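Long-range contact in SdbC (Legionella pneumophila subsp. pneumophila, PDB 4KSN), which is an effector protein of unknown molecular function, present here as its C-terminal domain, a small antiparallel sheet that assembles with further copies of itself: residues A[11-19]-A[27-35]. The protein carries 1 engineered substitution. Sequence-based numbering, arbitrary orientation.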
ATOM      1  N   LEU A  11      -1.939  -8.072  -9.388  1.00 49.88           N
ATOM      2  CA  LEU A  11      -2.857  -7.066  -8.876  0.50 48.52           C
ATOM      3  C   LEU A  11      -3.192  -7.271  -7.387  1.00 46.49           C
ATOM      4  O   LEU A  11      -3.150  -6.324  -6.602  1.00 45.78           O
ATOM      5  CB  LEU A  11      -4.136  -7.124  -9.698  0.50 49.39           C
ATOM      6  CG  LEU A  11      -5.088  -5.945  -9.728  0.50 51.13           C
ATOM      7  CD1 LEU A  11      -4.473  -4.738 -10.432  0.50 53.38           C
ATOM      8  CD2 LEU A  11      -6.370  -6.375 -10.418  0.50 50.78           C
ATOM      9  N   ALA A  12      -3.506  -8.501  -6.996  1.00 39.30           N
ATOM     10  CA  ALA A  12      -3.967  -8.798  -5.619  1.00 36.85           C
ATOM     11  C   ALA A  12      -3.760 -10.264  -5.303  1.00 33.73           C
ATOM     12  O   ALA A  12      -3.508 -11.041  -6.188  1.00 34.07           O
ATOM     13  CB  ALA A  12      -5.440  -8.475  -5.476  1.00 36.74           C
ATOM     14  N   ASP A  13      -3.834 -10.604  -4.041  1.00 32.16           N
ATOM     15  CA  ASP A  13      -3.784 -11.988  -3.604  1.00 31.74           C
ATOM     16  C   ASP A  13      -5.147 -12.295  -3.011  1.00 29.81           C
ATOM     17  O   ASP A  13      -5.795 -11.403  -2.442  1.00 30.77           O
ATOM     18  CB  ASP A  13      -2.793 -12.195  -2.498  1.00 34.87           C
ATOM     19  CG  ASP A  13      -1.397 -11.785  -2.900  1.00 39.65           C
ATOM     20  OD1 ASP A  13      -0.991 -12.142  -4.012  1.00 41.57           O
ATOM     21  OD2 ASP A  13      -0.749 -11.117  -2.077  1.00 46.23           O
ATOM     22  N   LEU A  14      -5.515 -13.559  -3.083  1.00 27.97           N
ATOM     23  CA  LEU A  14      -6.705 -14.094  -2.416  1.00 26.67           C
ATOM     24  C   LEU A  14      -6.268 -15.381  -1.759  1.00 26.31           C
ATOM     25  O   LEU A  14      -5.156 -15.892  -2.075  1.00 25.92           O
ATOM     26  CB  LEU A  14      -7.741 -14.393  -3.497  1.00 27.09           C
ATOM     27  CG  LEU A  14      -8.387 -13.196  -4.154  1.00 29.04           C
ATOM     28  CD1 LEU A  14      -9.338 -13.678  -5.208  1.00 29.94           C
ATOM     29  CD2 LEU A  14      -9.071 -12.314  -3.118  1.00 29.20           C
ATOM     30  N   TYR A  15      -7.038 -15.862  -0.787  1.00 27.27           N
ATOM     31  CA  TYR A  15      -6.641 -17.026  -0.044  1.00 27.16           C
ATOM     32  C   TYR A  15      -7.844 -17.983   0.030  1.00 29.85           C
ATOM     33  O   TYR A  15      -8.957 -17.550   0.322  1.00 29.09           O
ATOM     34  CB  TYR A  15      -6.173 -16.624   1.360  1.00 27.55           C
ATOM     35  CG  TYR A  15      -4.934 -15.843   1.347  1.00 28.54           C
ATOM     36  CD1 TYR A  15      -4.951 -14.434   1.190  1.00 30.77           C
ATOM     37  CD2 TYR A  15      -3.713 -16.474   1.350  1.00 31.80           C
ATOM     38  CE1 TYR A  15      -3.814 -13.738   1.073  1.00 32.81           C
ATOM     39  CE2 TYR A  15      -2.547 -15.746   1.221  1.00 30.81           C
ATOM     40  CZ  TYR A  15      -2.608 -14.397   1.127  1.00 33.65           C
ATOM     41  OH  TYR A  15      -1.472 -13.680   1.023  1.00 33.23           O
ATOM     42  N   LEU A  16      -7.588 -19.259  -0.211  1.00 27.99           N
ATOM     43  CA  LEU A  16      -8.537 -20.319   0.013  1.00 27.92           C
ATOM     44  C   LEU A  16      -8.235 -20.917   1.362  1.00 28.06           C
ATOM     45  O   LEU A  16      -7.116 -21.411   1.586  1.00 29.59           O
ATOM     46  CB  LEU A  16      -8.354 -21.365  -1.076  1.00 32.40           C
ATOM     47  CG  LEU A  16      -9.327 -22.521  -1.120  1.00 33.70           C
ATOM     48  CD1 LEU A  16     -10.781 -22.086  -1.336  1.00 36.66           C
ATOM     49  CD2 LEU A  16      -8.906 -23.444  -2.248  1.00 38.53           C
ATOM     50  N   LEU A  17      -9.197 -20.796   2.258  1.00 25.67           N
ATOM     51  CA  LEU A  17      -9.034 -21.113   3.632  1.00 27.82           C
ATOM     52  C   LEU A  17      -9.999 -22.265   3.915  1.00 28.26           C
ATOM     53  O   LEU A  17     -11.173 -22.178   3.623  1.00 28.92           O
ATOM     54  CB  LEU A  17      -9.379 -19.952   4.562  1.00 31.71           C
ATOM     55  CG  LEU A  17      -8.443 -18.733   4.677  1.00 36.53           C
ATOM     56  CD1 LEU A  17      -8.862 -17.968   5.941  1.00 35.35           C
ATOM     57  CD2 LEU A  17      -6.914 -19.028   4.649  1.00 38.87           C
ATOM     58  N   LYS A  18      -9.479 -23.286   4.602  1.00 29.25           N
ATOM     59  CA  LYS A  18     -10.295 -24.450   4.908  1.00 31.40           C
ATOM     60  C   LYS A  18      -9.932 -24.882   6.302  1.00 30.61           C
ATOM     61  O   LYS A  18      -8.818 -24.821   6.676  1.00 33.75           O
ATOM     62  CB  LYS A  18     -10.119 -25.569   3.847  1.00 31.17           C
ATOM     63  CG  LYS A  18     -10.643 -25.258   2.495  1.00 30.93           C
ATOM     64  CD  LYS A  18     -10.246 -26.310   1.462  1.00 32.97           C
ATOM     65  CE  LYS A  18     -10.845 -26.072   0.095  1.00 35.35           C
ATOM     66  NZ  LYS A  18     -12.346 -26.223   0.019  1.00 37.83           N
ATOM     67  N   TYR A  19     -10.919 -25.235   7.109  1.00 34.95           N
ATOM     68  CA  TYR A  19     -10.639 -25.593   8.509  1.00 36.72           C
ATOM     69  C   TYR A  19     -11.665 -26.616   9.024  1.00 38.94           C
ATOM     70  O   TYR A  19     -12.824 -26.614   8.663  1.00 38.84           O
ATOM     71  CB  TYR A  19     -10.575 -24.370   9.421  1.00 38.00           C
ATOM     72  CG  TYR A  19     -11.872 -23.618   9.580  1.00 35.97           C
ATOM     73  CD1 TYR A  19     -12.774 -23.931  10.591  1.00 36.73           C
ATOM     74  CD2 TYR A  19     -12.182 -22.541   8.741  1.00 34.51           C
ATOM     75  CE1 TYR A  19     -13.999 -23.252  10.713  1.00 36.10           C
ATOM     76  CE2 TYR A  19     -13.357 -21.845   8.875  1.00 34.69           C
ATOM     77  CZ  TYR A  19     -14.251 -22.163   9.864  1.00 34.40           C
ATOM     78  OH  TYR A  19     -15.384 -21.460   9.970  1.00 35.14           O
ATOM     79  N   GLU A  27     -15.012 -26.294   6.696  1.00 36.99           N
ATOM     80  CA  GLU A  27     -15.631 -25.121   6.124  1.00 34.97           C
ATOM     81  C   GLU A  27     -14.613 -24.524   5.203  1.00 31.08           C
ATOM     82  O   GLU A  27     -13.422 -24.592   5.518  1.00 30.97           O
ATOM     83  CB  GLU A  27     -16.004 -24.094   7.216  1.00 37.03           C
ATOM     84  CG  GLU A  27     -16.937 -24.632   8.312  1.00 41.53           C
ATOM     85  CD  GLU A  27     -18.312 -24.900   7.812  1.00 38.61           C
ATOM     86  OE1 GLU A  27     -18.567 -25.053   6.572  1.00 37.45           O
ATOM     87  OE2 GLU A  27     -19.214 -24.904   8.675  1.00 43.51           O
ATOM     88  N   SER A  28     -15.090 -23.958   4.101  1.00 32.04           N
ATOM     89  CA  SER A  28     -14.236 -23.420   3.066  1.00 31.99           C
ATOM     90  C   SER A  28     -14.676 -22.018   2.742  1.00 29.93           C
ATOM     91  O   SER A  28     -15.880 -21.758   2.639  1.00 30.97           O
ATOM     92  CB  SER A  28     -14.409 -24.257   1.788  1.00 32.40           C
ATOM     93  OG  SER A  28     -14.093 -25.640   2.002  1.00 36.10           O
ATOM     94  N   PHE A  29     -13.689 -21.156   2.451  1.00 29.06           N
ATOM     95  CA  PHE A  29     -13.964 -19.740   2.228  1.00 26.75           C
ATOM     96  C   PHE A  29     -12.942 -19.271   1.195  1.00 26.56           C
ATOM     97  O   PHE A  29     -11.806 -19.779   1.163  1.00 27.57           O
ATOM     98  CB  PHE A  29     -13.711 -18.956   3.491  1.00 27.62           C
ATOM     99  CG  PHE A  29     -14.726 -19.139   4.597  1.00 27.52           C
ATOM    100  CD1 PHE A  29     -14.576 -20.123   5.546  1.00 28.89           C
ATOM    101  CD2 PHE A  29     -15.764 -18.250   4.740  1.00 28.16           C
ATOM    102  CE1 PHE A  29     -15.494 -20.266   6.542  1.00 29.17           C
ATOM    103  CE2 PHE A  29     -16.663 -18.354   5.770  1.00 32.42           C
ATOM    104  CZ  PHE A  29     -16.545 -19.394   6.673  1.00 30.91           C
ATOM    105  N   ILE A  30     -13.351 -18.325   0.366  1.00 25.95           N
ATOM    106  CA  ILE A  30     -12.410 -17.602  -0.523  1.00 26.41           C
ATOM    107  C   ILE A  30     -12.330 -16.177   0.029  1.00 26.22           C
ATOM    108  O   ILE A  30     -13.353 -15.578   0.292  1.00 25.19           O
ATOM    109  CB  ILE A  30     -12.824 -17.695  -2.011  1.00 30.44           C
ATOM    110  CG1 ILE A  30     -11.863 -16.910  -2.898  1.00 31.37           C
ATOM    111  CG2 ILE A  30     -14.207 -17.223  -2.306  1.00 32.89           C
ATOM    112  CD1 ILE A  30     -10.491 -17.557  -2.893  1.00 33.80           C
ATOM    113  N   CYS A  31     -11.086 -15.701   0.273  1.00 25.59           N
ATOM    114  CA  CYS A  31     -10.826 -14.667   1.241  1.00 26.32           C
ATOM    115  C   CYS A  31      -9.857 -13.604   0.679  1.00 27.22           C
ATOM    116  O   CYS A  31      -8.884 -13.927  -0.031  1.00 27.99           O
ATOM    117  CB  CYS A  31     -10.143 -15.233   2.467  1.00 25.64           C
ATOM    118  SG  CYS A  31     -11.077 -16.660   3.142  1.00 29.66           S
ATOM    119  N   LYS A  32     -10.109 -12.375   1.078  1.00 27.99           N
ATOM    120  CA  LYS A  32      -9.151 -11.275   0.971  1.00 29.40           C
ATOM    121  C   LYS A  32      -8.604 -10.984   2.376  1.00 28.61           C
ATOM    122  O   LYS A  32      -9.340 -10.649   3.297  1.00 27.26           O
ATOM    123  CB  LYS A  32      -9.861 -10.086   0.372  1.00 32.24           C
ATOM    124  CG  LYS A  32      -9.120  -8.756   0.430  1.00 37.91           C
ATOM    125  CD  LYS A  32      -7.969  -8.731  -0.541  1.00 40.22           C
ATOM    126  CE  LYS A  32      -7.354  -7.339  -0.671  1.00 42.97           C
ATOM    127  NZ  LYS A  32      -6.463  -7.072   0.501  1.00 43.92           N
ATOM    128  N   TYR A  33      -7.295 -11.055   2.489  1.00 27.22           N
ATOM    129  CA  TYR A  33      -6.595 -10.707   3.695  1.00 27.62           C
ATOM    130  C   TYR A  33      -6.607  -9.223   3.995  1.00 30.68           C
ATOM    131  O   TYR A  33      -6.414  -8.364   3.086  1.00 28.97           O
ATOM    132  CB  TYR A  33      -5.178 -11.285   3.640  1.00 30.05           C
ATOM    133  CG  TYR A  33      -4.316 -10.977   4.841  1.00 30.34           C
ATOM    134  CD1 TYR A  33      -4.734 -11.335   6.124  1.00 30.10           C
ATOM    135  CD2 TYR A  33      -3.076 -10.385   4.710  1.00 32.82           C
ATOM    136  CE1 TYR A  33      -3.949 -11.104   7.219  1.00 30.66           C
ATOM    137  CE2 TYR A  33      -2.254 -10.127   5.813  1.00 33.27           C
ATOM    138  CZ  TYR A  33      -2.711 -10.440   7.063  1.00 33.96           C
ATOM    139  OH  TYR A  33      -1.929 -10.249   8.176  1.00 34.09           O
ATOM    140  N   LEU A  34      -6.938  -8.890   5.236  1.00 29.33           N
ATOM    141  CA  LEU A  34      -7.099  -7.521   5.605  1.00 35.56           C
ATOM    142  C   LEU A  34      -5.731  -7.000   5.962  1.00 39.89           C
ATOM    143  O   LEU A  34      -5.227  -7.242   7.041  1.00 36.80           O
ATOM    144  CB  LEU A  34      -8.026  -7.331   6.789  1.00 37.40           C
ATOM    145  CG  LEU A  34      -9.467  -7.578   6.435  1.00 37.36           C
ATOM    146  CD1 LEU A  34     -10.278  -7.364   7.704  1.00 39.68           C
ATOM    147  CD2 LEU A  34      -9.983  -6.661   5.341  1.00 43.15           C
ATOM    148  N   GLU A  35      -5.111  -6.289   5.050  1.00 43.51           N
ATOM    149  CA  GLU A  35      -3.786  -5.747   5.378  1.00 50.45           C
ATOM    150  C   GLU A  35      -3.509  -4.501   4.642  1.00 60.89           C
ATOM    151  O   GLU A  35      -4.402  -3.943   3.982  1.00 63.48           O
ATOM    152  CB  GLU A  35      -2.735  -6.739   4.954  1.00 54.05           C
ATOM    153  CG  GLU A  35      -2.729  -7.028   3.459  1.00 54.78           C
ATOM    154  CD  GLU A  35      -1.509  -7.847   3.038  1.00 59.60           C
ATOM    155  OE1 GLU A  35      -0.493  -7.878   3.777  1.00 57.07           O
ATOM    156  OE2 GLU A  35      -1.574  -8.491   1.973  1.00 63.99           O
TER
HETATM  157  O   HOH W   1      -5.489 -10.947   0.239  1.00 32.65           O
HETATM  158  O   HOH W   2      -1.288 -11.166   0.789  1.00 43.49           O
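The ring of Y19 lies over E27, whose CB sits against one face in a CH-pi contact, 4.0 Å from the ring centroid and offset toward the rim. Y19 chi1 of 65° sets CG between the backbone N and the carbonyl carbon, which swings the ring back across the neighbouring strand. There its CE2 meets F29 CE1 at 3.5 Å, the two rings meeting at a slant, while L17 O lies near the plane of the F29 ring, at its edge. On the same face of the sheet, L17 rests its CG on C31 SG (3.7 Å). Farther along, Y15 sets CE1 against Y33 CB at 3.8 Å and receives C31 O and two waters at its edge. One water bridges D13 O to Y33 N where direct strand pairing gives way; the other sits among Y15 OH, D13 OD2 and E35 OE2, though its close approach to the hydroxyl is doubtful. D13 OD1 is bonded to H10 NE2.

The other face is simpler. K18 bends at its last torsion (chi4 -67°) to bring NZ down on S28 OG, a 2.7 Å hydrogen bond, and L14 CB touches I30 CD1 at 4.2 Å. Between the faces, Y15–C31, L17–F29 and Y19–E27 are the hydrogen-bonded pairs of an antiparallel beta hairpin. L17 N to F29 O is nearly straight (175°), whereas C31 N to Y15 O is weak.

Strand 10-20 is central in the sheet: its other edge bonds to strand 62-71, and Y15 also packs on L64 and Q66. Residues F29 to Y33 pair antiparallel with a strand of a second subunit, carrying the sheet across the interface, where Y19 OH is hydrogen-bonded to L57 O of the second subunit, and E27 OE1 forms a salt bridge with R55 and a hydrogen bond with Y33 OH, both of the second subunit.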